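Local coordinates for embryonic developmental protein tofu-6 (Caenorhabditis elegans, PDB 7OCX) that probably works in 21U-RNA (piRNA) biogenesis as a subunit of the PETISCO complex, pairing with PID-3 through its RNA recognition motif domain, at residues C[19-24]-C[35-40]; C[26-31]-C[87-92]; C[62-67]-C[71-76]. One frame throughout, in Å; residues are numbered along the deposited sequence. Where two conformers were deposited one is given.

Contact 1: C[19-24]-C[35-40]; sequences FHIRNI and HVFQNF
F37, on helix 30-38, meets I21 and F19 of strand 18-25 in a buried, wholly apolar contact between a helix and the face of the sheet beneath it. The two backbones stay well apart, the closest CA atoms, those of F19 and F37, being 10.5 Å from each other, and side chains bridge the gap. I21 and F37 approach from opposite directions. The end of the isoleucine, CD1, comes to 3.5 Å from CZ of the phenylalanine and also touches CE1, so the far rim of the ring takes the methyl, which sits obliquely to the ring plane. With CG1 of I21 anti to the carbonyl carbon (chi1 -46°), the longer branch leads CD1 out to the helix. The phenylalanine also has its ring anti to its carbonyl carbon (chi1 -79°), which carries CZ down to the sheet. F19 adds a looser touch, its CD2 lying 4.4 Å from CE2 of F37, and the two rings again meet obliquely.

The contact is one piece of a larger core. F37 also packs on V62 of the neighbouring strand and on V73 of helix 67-75, while F19 reaches A70 and V73 of that same helix. On its other flank strand 18-25 runs beside strand 87-93, where F19 packs on V91. Two helices covering one face of an antiparallel sheet, with large apolar residues of the central first strand beneath them, are the hallmark of the RNA recognition motif interior.

Contact 2: C[26-31]-C[87-92]; sequences KAWNDW and FTLKVT
One face of the F87 ring receives the edge of the W28 indole: CH2 of the tryptophan stands 3.7 Å above the phenylalanine plane, over the ring centre. The benzene part of the indole does the touching, with CZ2 of W28 coming to 3.6 Å from CD2 of F87. The centroids of the six-membered rings are 5.0 Å apart and their planes meet at 73°, which makes this a T-shaped (edge-to-face) stack. F87 holds its ring between the backbone N and the carbonyl carbon (chi1 63°), and this turns a face to the incoming indole. Further round the tryptophan, CZ3 lies 4.3 Å from CD1 of L89, a looser apolar touch set obliquely to the indole plane. Without the phenyl ring, as with an alanine here, the W28 edge is likely to lose its aromatic face and be freer to shift.

V36 of helix 30-38 packs on both W28 and F87, so the aromatic pair is held against the helix as well as the strand, and the carbonyl O of W28 is hydrogen-bonded to NE2 of Q58. Just beyond, N29 takes the N-cap position of helix 30-38. The start of the helix faces the partner protein: D30 forms salt bridges with R47 of its own chain and with K56 of the PID-3 chain, while the ring of W31 meets F57 of that chain. In RNA recognition motif terms, the aromatic stack pins the loop between the first strand and first helix to strand 87-93, closing one end of the domain's hydrophobic interior.

Contact 3: C[62-67]-C[71-76]; sequences VNMMSV and DEVRKN
D71 swings its CG anti to its carbonyl carbon (chi1 -74°), while V67, one helical turn earlier, sets CG1 anti to the backbone N (chi1 171°). Their spacing of four residues on one helix lays the two side chains side by side, pointing the same way, and the torsions bring CG1 of V67 to 3.9 Å from OD2 of D71. Beneath them the backbone is tied by the first full turn of helix 67-75: D71 N donates to V67 O at 2.7 Å, with an N-H...O angle of 152°. The second meeting point is apolar and looser. M64, at the end of strand 57-64, sends its side chain up to the helix, and CE stops 4.3 Å from CG2 of V73; F19 packs on both residues. Between strand and helix, S66 serves as N-cap, its OG accepting from the backbone N of D69.

The carboxylate also works along its own helix. NH1 of R74 binds OD1 of D71 at 3.2 Å in a salt bridge, the oxygen lying close to the guanidinium plane but being approached on its anti side and from somewhat out of the carboxylate plane. R74 has further partners, for its NH2 pairs with D93 and its NH1 reaches the carbonyl O of D16. The other oxygen of D71, OD2, makes a salt bridge to R73 of the PID-3 chain, and V67 packs on D72 of that chain. Held between two arginines, D71 is likely to stay ionised, consistent with the carboxylate helping to fix R74 and offering a charge to PID-3.

How the contacts relate
Contact 1 is the most central and wholly apolar, its centre about 4 Å from the centre of the chain. Contact 3 is also largely buried, contact 2 only partly; these two lie on opposite sides of that centre and do not touch. All three reach the same antiparallel sheet. Contacts 1 and 2 share helix 30-38 and join adjacent strands, zipped together by probable backbone bonds between H20 and T92 and between R22 and K90. Contact 3 brings in helix 67-75 and meets contact 1 where F40 packs on V73. Chemistry follows position: aliphatic and aromatic in the middle, an aromatic stack at one end, one backbone bond and a charged aspartate in contact 3; segments of both contacts 2 and 3 border PID-3.

Contact 1: C[19-24]-C[35-40]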
loop_
_atom_site.group_PDB
_atom_site.type_symbol
_atom_site.label_atom_id
_atom_site.label_comp_id
_atom_site.label_asym_id
_atom_site.label_seq_id
_atom_site.Cartn_x
_atom_site.Cartn_y
_atom_site.Cartn_z
ATOM N N PHE C 19 20.072 -2.278 -12.086
ATOM C CA PHE C 19 21.453 -2.633 -12.339
ATOM C C PHE C 19 21.589 -3.433 -13.624
ATOM O O PHE C 19 20.720 -4.238 -13.968
ATOM C CB PHE C 19 22.017 -3.485 -11.213
ATOM C CG PHE C 19 21.975 -2.831 -9.889
ATOM C CD1 PHE C 19 22.873 -1.828 -9.574
ATOM C CD2 PHE C 19 21.028 -3.206 -8.954
ATOM C CE1 PHE C 19 22.828 -1.227 -8.347
ATOM C CE2 PHE C 19 20.985 -2.617 -7.723
ATOM C CZ PHE C 19 21.884 -1.615 -7.423
ATOM N N HIS C 20 22.703 -3.206 -14.318
ATOM C CA HIS C 20 23.182 -4.108 -15.354
ATOM C C HIS C 20 24.147 -5.085 -14.696
ATOM O O HIS C 20 24.963 -4.689 -13.853
ATOM C CB HIS C 20 23.885 -3.347 -16.479
ATOM C CG HIS C 20 22.959 -2.502 -17.302
ATOM N ND1 HIS C 20 21.976 -3.034 -18.112
ATOM C CD2 HIS C 20 22.879 -1.156 -17.452
ATOM C CE1 HIS C 20 21.326 -2.054 -18.714
ATOM N NE2 HIS C 20 21.854 -0.904 -18.331
ATOM N N ILE C 21 24.037 -6.360 -15.071
ATOM C CA ILE C 21 24.786 -7.450 -14.458
ATOM C C ILE C 21 25.603 -8.145 -15.531
ATOM O O ILE C 21 25.040 -8.606 -16.530
ATOM C CB ILE C 21 23.870 -8.502 -13.807
ATOM C CG1 ILE C 21 22.782 -7.860 -12.970
ATOM C CG2 ILE C 21 24.730 -9.466 -13.005
ATOM C CD1 ILE C 21 23.283 -7.080 -11.840
ATOM N N ARG C 22 26.904 -8.289 -15.297
ATOM C CA ARG C 22 27.763 -9.041 -16.203
ATOM C C ARG C 22 28.462 -10.156 -15.433
ATOM O O ARG C 22 28.493 -10.164 -14.199
ATOM C CB ARG C 22 28.789 -8.113 -16.864
ATOM C CG ARG C 22 28.165 -7.128 -17.843
ATOM C CD ARG C 22 28.540 -7.429 -19.284
ATOM N NE ARG C 22 29.875 -6.941 -19.612
ATOM C CZ ARG C 22 30.931 -7.709 -19.852
ATOM N NH1 ARG C 22 30.856 -9.030 -19.802
ATOM N NH2 ARG C 22 32.091 -7.134 -20.155
ATOM N N ASN C 23 29.038 -11.099 -16.185
ATOM C CA ASN C 23 29.828 -12.196 -15.623
ATOM C C ASN C 23 28.972 -13.186 -14.844
ATOM O O ASN C 23 29.431 -13.782 -13.866
ATOM C CB ASN C 23 30.958 -11.675 -14.732
ATOM C CG ASN C 23 32.205 -12.543 -14.795
ATOM O OD1 ASN C 23 32.703 -12.865 -15.870
ATOM N ND2 ASN C 23 32.723 -12.911 -13.628
ATOM N N ILE C 24 27.734 -13.366 -15.267
ATOM C CA ILE C 24 26.866 -14.385 -14.667
ATOM C C ILE C 24 27.341 -15.763 -15.119
ATOM O O ILE C 24 27.626 -15.949 -16.313
ATOM C CB ILE C 24 25.424 -14.153 -15.091
ATOM C CG1 ILE C 24 24.956 -12.758 -14.680
ATOM C CG2 ILE C 24 24.508 -15.219 -14.508
ATOM C CD1 ILE C 24 23.663 -12.373 -15.362
ATOM N N HIS C 35 17.620 -15.061 -6.918
ATOM C CA HIS C 35 17.927 -15.484 -5.551
ATOM C C HIS C 35 19.085 -14.668 -4.984
ATOM O O HIS C 35 19.097 -14.324 -3.797
ATOM C CB HIS C 35 18.278 -16.979 -5.463
ATOM C CG HIS C 35 17.124 -17.912 -5.695
ATOM N ND1 HIS C 35 15.827 -17.612 -5.335
ATOM C CD2 HIS C 35 17.095 -19.186 -6.164
ATOM C CE1 HIS C 35 15.037 -18.627 -5.644
ATOM N NE2 HIS C 35 15.783 -19.602 -6.137
ATOM N N VAL C 36 20.090 -14.382 -5.811
ATOM C CA VAL C 36 21.221 -13.601 -5.330
ATOM C C VAL C 36 20.769 -12.220 -4.890
ATOM O O VAL C 36 21.199 -11.722 -3.842
ATOM C CB VAL C 36 22.323 -13.506 -6.399
ATOM C CG1 VAL C 36 23.331 -12.421 -5.999
ATOM C CG2 VAL C 36 22.976 -14.853 -6.543
ATOM N N PHE C 37 19.918 -11.568 -5.691
ATOM C CA PHE C 37 19.533 -10.199 -5.374
ATOM C C PHE C 37 18.425 -10.130 -4.343
ATOM O O PHE C 37 18.344 -9.150 -3.596
ATOM C CB PHE C 37 19.185 -9.447 -6.659
ATOM C CG PHE C 37 20.404 -9.013 -7.382
ATOM C CD1 PHE C 37 21.117 -9.898 -8.158
ATOM C CD2 PHE C 37 20.910 -7.739 -7.171
ATOM C CE1 PHE C 37 22.299 -9.509 -8.754
ATOM C CE2 PHE C 37 22.082 -7.341 -7.779
ATOM C CZ PHE C 37 22.777 -8.232 -8.570
ATOM N N GLN C 38 17.611 -11.167 -4.224
ATOM C CA GLN C 38 16.605 -11.171 -3.176
ATOM C C GLN C 38 17.205 -11.058 -1.777
ATOM O O GLN C 38 16.516 -10.623 -0.846
ATOM C CB GLN C 38 15.779 -12.445 -3.255
ATOM C CG GLN C 38 14.381 -12.258 -2.804
ATOM C CD GLN C 38 13.793 -13.555 -2.313
ATOM O OE1 GLN C 38 14.405 -14.617 -2.448
ATOM N NE2 GLN C 38 12.608 -13.480 -1.727
ATOM N N ASN C 39 18.446 -11.513 -1.575
ATOM C CA ASN C 39 19.046 -11.399 -0.247
ATOM C C ASN C 39 19.221 -9.955 0.202
ATOM O O ASN C 39 19.425 -9.708 1.396
ATOM C CB ASN C 39 20.407 -12.094 -0.188
ATOM C CG ASN C 39 20.338 -13.599 -0.337
ATOM O OD1 ASN C 39 19.410 -14.251 0.149
ATOM N ND2 ASN C 39 21.310 -14.159 -1.046
ATOM N N PHE C 40 19.187 -9.001 -0.723
ATOM C CA PHE C 40 19.362 -7.585 -0.421
ATOM C C PHE C 40 18.054 -6.826 -0.327
ATOM O O PHE C 40 18.055 -5.673 0.126
ATOM C CB PHE C 40 20.256 -6.943 -1.488
ATOM C CG PHE C 40 21.581 -7.617 -1.622
ATOM C CD1 PHE C 40 21.868 -8.388 -2.728
ATOM C CD2 PHE C 40 22.542 -7.486 -0.627
ATOM C CE1 PHE C 40 23.084 -9.024 -2.847
ATOM C CE2 PHE C 40 23.766 -8.114 -0.741
ATOM C CZ PHE C 40 24.037 -8.888 -1.853
#

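Contact 2: C[26-31]-C[87-92]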
loop_
_atom_site.group_PDB
_atom_site.type_symbol
_atom_site.label_atom_id
_atom_site.label_comp_id
_atom_site.label_asym_id
_atom_site.label_seq_id
_atom_site.Cartn_x
_atom_site.Cartn_y
_atom_site.Cartn_z
ATOM N N LYS C 26 27.478 -19.546 -16.569
ATOM C CA LYS C 26 26.749 -20.048 -17.732
ATOM C C LYS C 26 25.546 -20.898 -17.346
ATOM O O LYS C 26 24.582 -20.992 -18.116
ATOM C CB LYS C 26 27.680 -20.877 -18.621
ATOM N N ALA C 27 25.590 -21.536 -16.183
ATOM C CA ALA C 27 24.573 -22.497 -15.772
ATOM C C ALA C 27 23.386 -21.847 -15.074
ATOM O O ALA C 27 22.432 -22.550 -14.726
ATOM C CB ALA C 27 25.189 -23.542 -14.837
ATOM N N TRP C 28 23.426 -20.537 -14.841
ATOM C CA TRP C 28 22.367 -19.880 -14.088
ATOM C C TRP C 28 21.191 -19.611 -15.018
ATOM O O TRP C 28 21.349 -19.441 -16.232
ATOM C CB TRP C 28 22.861 -18.542 -13.535
ATOM C CG TRP C 28 23.706 -18.644 -12.324
ATOM C CD1 TRP C 28 24.463 -19.715 -11.941
ATOM C CD2 TRP C 28 24.002 -17.594 -11.400
ATOM N NE1 TRP C 28 25.168 -19.413 -10.806
ATOM C CE2 TRP C 28 24.909 -18.114 -10.454
ATOM C CE3 TRP C 28 23.570 -16.269 -11.267
ATOM C CZ2 TRP C 28 25.394 -17.360 -9.387
ATOM C CZ3 TRP C 28 24.054 -15.512 -10.207
ATOM C CH2 TRP C 28 24.963 -16.060 -9.284
ATOM N N ASN C 29 20.001 -19.552 -14.430
ATOM C CA ASN C 29 18.828 -19.051 -15.124
ATOM C C ASN C 29 18.378 -17.806 -14.335
ATOM O O ASN C 29 19.049 -17.366 -13.393
ATOM C CB ASN C 29 17.794 -20.169 -15.222
ATOM C CG ASN C 29 17.017 -20.384 -13.946
ATOM O OD1 ASN C 29 17.375 -19.897 -12.889
ATOM N ND2 ASN C 29 16.019 -21.255 -14.027
ATOM N N ASP C 30 17.245 -17.237 -14.725
ATOM C CA ASP C 30 16.816 -15.998 -14.097
ATOM C C ASP C 30 16.451 -16.200 -12.632
ATOM O O ASP C 30 16.566 -15.253 -11.840
ATOM C CB ASP C 30 15.649 -15.395 -14.867
ATOM C CG ASP C 30 14.522 -16.373 -15.102
ATOM O OD1 ASP C 30 14.668 -17.586 -14.783
ATOM O OD2 ASP C 30 13.470 -15.906 -15.596
ATOM N N TRP C 31 16.011 -17.403 -12.246
ATOM C CA TRP C 31 15.740 -17.641 -10.832
ATOM C C TRP C 31 17.015 -17.668 -9.998
ATOM O O TRP C 31 17.004 -17.211 -8.853
ATOM C CB TRP C 31 14.948 -18.921 -10.622
ATOM C CG TRP C 31 13.541 -18.803 -11.041
ATOM C CD1 TRP C 31 12.982 -19.314 -12.178
ATOM C CD2 TRP C 31 12.492 -18.076 -10.374
ATOM N NE1 TRP C 31 11.654 -18.992 -12.242
ATOM C CE2 TRP C 31 11.330 -18.217 -11.155
ATOM C CE3 TRP C 31 12.425 -17.325 -9.190
ATOM C CZ2 TRP C 31 10.108 -17.662 -10.785
ATOM C CZ3 TRP C 31 11.218 -16.748 -8.830
ATOM C CH2 TRP C 31 10.077 -16.905 -9.628
ATOM N N PHE C 87 31.152 -17.272 -7.388
ATOM C CA PHE C 87 30.842 -16.412 -8.526
ATOM C C PHE C 87 31.294 -14.981 -8.232
ATOM O O PHE C 87 31.566 -14.624 -7.083
ATOM C CB PHE C 87 29.334 -16.420 -8.863
ATOM C CG PHE C 87 28.453 -15.880 -7.760
ATOM C CD1 PHE C 87 28.215 -14.521 -7.643
ATOM C CD2 PHE C 87 27.856 -16.739 -6.849
ATOM C CE1 PHE C 87 27.409 -14.018 -6.625
ATOM C CE2 PHE C 87 27.043 -16.247 -5.835
ATOM C CZ PHE C 87 26.817 -14.879 -5.727
ATOM N N THR C 88 31.364 -14.160 -9.291
ATOM C CA THR C 88 31.676 -12.733 -9.148
ATOM C C THR C 88 30.920 -11.963 -10.224
ATOM O O THR C 88 31.224 -12.109 -11.411
ATOM C CB THR C 88 33.179 -12.492 -9.279
ATOM O OG1 THR C 88 33.843 -12.851 -8.061
ATOM C CG2 THR C 88 33.477 -11.019 -9.579
ATOM N N LEU C 89 29.974 -11.113 -9.827
ATOM C CA LEU C 89 29.153 -10.397 -10.793
ATOM C C LEU C 89 29.629 -8.960 -10.958
ATOM O O LEU C 89 29.969 -8.292 -9.979
ATOM C CB LEU C 89 27.687 -10.395 -10.368
ATOM C CG LEU C 89 27.122 -11.804 -10.208
ATOM C CD1 LEU C 89 25.786 -11.700 -9.463
ATOM C CD2 LEU C 89 26.993 -12.535 -11.532
ATOM N N LYS C 90 29.666 -8.492 -12.202
ATOM C CA LYS C 90 30.003 -7.103 -12.500
ATOM C C LYS C 90 28.688 -6.327 -12.547
ATOM O O LYS C 90 27.823 -6.600 -13.386
ATOM C CB LYS C 90 30.791 -7.006 -13.806
ATOM N N VAL C 91 28.519 -5.396 -11.605
ATOM C CA VAL C 91 27.260 -4.688 -11.374
ATOM C C VAL C 91 27.469 -3.217 -11.694
ATOM O O VAL C 91 28.417 -2.595 -11.199
ATOM C CB VAL C 91 26.770 -4.877 -9.926
ATOM C CG1 VAL C 91 25.476 -4.097 -9.649
ATOM C CG2 VAL C 91 26.573 -6.360 -9.641
ATOM N N THR C 92 26.599 -2.666 -12.538
ATOM C CA THR C 92 26.648 -1.257 -12.896
ATOM C C THR C 92 25.245 -0.683 -12.837
ATOM O O THR C 92 24.256 -1.397 -12.946
ATOM C CB THR C 92 27.274 -1.017 -14.275
ATOM O OG1 THR C 92 26.585 -1.761 -15.284
ATOM C CG2 THR C 92 28.734 -1.384 -14.267
#

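Contact 3: C[62-67]-C[71-76]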
loop_
_atom_site.group_PDB
_atom_site.type_symbol
_atom_site.label_atom_id
_atom_site.label_comp_id
_atom_site.label_asym_id
_atom_site.label_seq_id
_atom_site.Cartn_x
_atom_site.Cartn_y
_atom_site.Cartn_z
ATOM N N VAL C 62 18.721 -6.443 -13.375
ATOM C CA VAL C 62 17.951 -6.603 -12.151
ATOM C C VAL C 62 17.457 -5.232 -11.725
ATOM O O VAL C 62 18.240 -4.282 -11.696
ATOM C CB VAL C 62 18.784 -7.223 -11.013
ATOM C CG1 VAL C 62 17.978 -7.253 -9.735
ATOM C CG2 VAL C 62 19.187 -8.605 -11.378
ATOM N N ASN C 63 16.166 -5.129 -11.386
ATOM C CA ASN C 63 15.608 -3.903 -10.827
ATOM C C ASN C 63 15.097 -4.243 -9.432
ATOM O O ASN C 63 14.285 -5.165 -9.275
ATOM C CB ASN C 63 14.508 -3.323 -11.741
ATOM C CG ASN C 63 14.177 -1.872 -11.399
ATOM O OD1 ASN C 63 14.912 -0.965 -11.804
ATOM N ND2 ASN C 63 13.030 -1.629 -10.765
ATOM N N MET C 64 15.574 -3.509 -8.432
ATOM C CA MET C 64 15.058 -3.715 -7.095
ATOM C C MET C 64 13.715 -3.010 -6.940
ATOM O O MET C 64 13.341 -2.135 -7.725
ATOM C CB MET C 64 16.048 -3.236 -6.043
ATOM C CG MET C 64 17.443 -3.838 -6.109
ATOM S SD MET C 64 17.480 -5.616 -6.068
ATOM C CE MET C 64 17.116 -5.924 -4.327
ATOM N N MET C 65 12.967 -3.426 -5.927
ATOM C CA MET C 65 11.656 -2.831 -5.714
ATOM C C MET C 65 11.753 -1.381 -5.262
ATOM O O MET C 65 10.800 -0.616 -5.449
ATOM C CB MET C 65 10.874 -3.646 -4.688
ATOM C CG MET C 65 9.462 -3.175 -4.579
ATOM S SD MET C 65 8.347 -3.677 -5.882
ATOM C CE MET C 65 8.895 -5.330 -6.292
ATOM N N SER C 66 12.869 -0.992 -4.667
ATOM C CA SER C 66 13.004 0.362 -4.155
ATOM C C SER C 66 14.465 0.764 -4.183
ATOM O O SER C 66 15.362 -0.080 -4.221
ATOM C CB SER C 66 12.406 0.451 -2.748
ATOM O OG SER C 66 13.262 -0.160 -1.797
ATOM N N VAL C 67 14.690 2.077 -4.194
ATOM C CA VAL C 67 16.053 2.607 -4.186
ATOM C C VAL C 67 16.771 2.162 -2.921
ATOM O O VAL C 67 17.968 1.846 -2.941
ATOM C CB VAL C 67 16.014 4.145 -4.323
ATOM C CG1 VAL C 67 17.379 4.771 -4.101
ATOM C CG2 VAL C 67 15.464 4.496 -5.699
ATOM N N ASP C 71 20.265 0.471 -2.810
ATOM C CA ASP C 71 21.382 0.974 -2.017
ATOM C C ASP C 71 21.994 -0.132 -1.156
ATOM O O ASP C 71 23.221 -0.195 -1.007
ATOM C CB ASP C 71 20.947 2.156 -1.141
ATOM C CG ASP C 71 20.748 3.443 -1.942
ATOM O OD1 ASP C 71 21.238 3.521 -3.091
ATOM O OD2 ASP C 71 20.200 4.416 -1.395
ATOM N N GLU C 72 21.161 -1.015 -0.578
ATOM C CA GLU C 72 21.710 -2.145 0.180
ATOM C C GLU C 72 22.529 -3.077 -0.707
ATOM O O GLU C 72 23.455 -3.735 -0.223
ATOM C CB GLU C 72 20.602 -2.942 0.884
ATOM C CG GLU C 72 19.738 -2.156 1.876
ATOM C CD GLU C 72 20.136 -2.394 3.338
ATOM O OE1 GLU C 72 19.928 -1.486 4.169
ATOM O OE2 GLU C 72 20.627 -3.499 3.663
ATOM N N VAL C 73 22.196 -3.168 -1.999
ATOM C CA VAL C 73 23.080 -3.851 -2.938
ATOM C C VAL C 73 24.388 -3.087 -3.082
ATOM O O VAL C 73 25.476 -3.642 -2.882
ATOM C CB VAL C 73 22.393 -4.033 -4.304
ATOM C CG1 VAL C 73 23.399 -4.489 -5.346
ATOM C CG2 VAL C 73 21.272 -5.037 -4.186
ATOM N N ARG C 74 24.303 -1.797 -3.420
ATOM C CA ARG C 74 25.508 -0.988 -3.575
ATOM C C ARG C 74 26.415 -1.089 -2.350
ATOM O O ARG C 74 27.639 -0.949 -2.477
ATOM C CB ARG C 74 25.117 0.471 -3.866
ATOM C CG ARG C 74 24.390 0.661 -5.217
ATOM C CD ARG C 74 24.168 2.127 -5.632
ATOM N NE ARG C 74 23.511 2.199 -6.932
ATOM C CZ ARG C 74 22.203 2.274 -7.131
ATOM N NH1 ARG C 74 21.357 2.476 -6.135
ATOM N NH2 ARG C 74 21.732 2.123 -8.364
ATOM N N LYS C 75 25.845 -1.352 -1.163
ATOM C CA LYS C 75 26.673 -1.458 0.041
ATOM C C LYS C 75 27.569 -2.692 0.019
ATOM O O LYS C 75 28.733 -2.620 0.434
ATOM C CB LYS C 75 25.831 -1.498 1.321
ATOM C CG LYS C 75 25.177 -0.200 1.751
ATOM C CD LYS C 75 24.260 -0.404 2.960
ATOM C CE LYS C 75 22.847 0.095 2.672
ATOM N NZ LYS C 75 22.581 1.480 3.178
ATOM N N ASN C 76 27.036 -3.841 -0.418
ATOM C CA ASN C 76 27.784 -5.091 -0.370
ATOM C C ASN C 76 28.705 -5.274 -1.563
ATOM O O ASN C 76 29.279 -6.356 -1.729
ATOM C CB ASN C 76 26.848 -6.297 -0.280
ATOM C CG ASN C 76 25.978 -6.268 0.953
ATOM O OD1 ASN C 76 25.319 -5.267 1.233
ATOM N ND2 ASN C 76 26.036 -7.339 1.746
#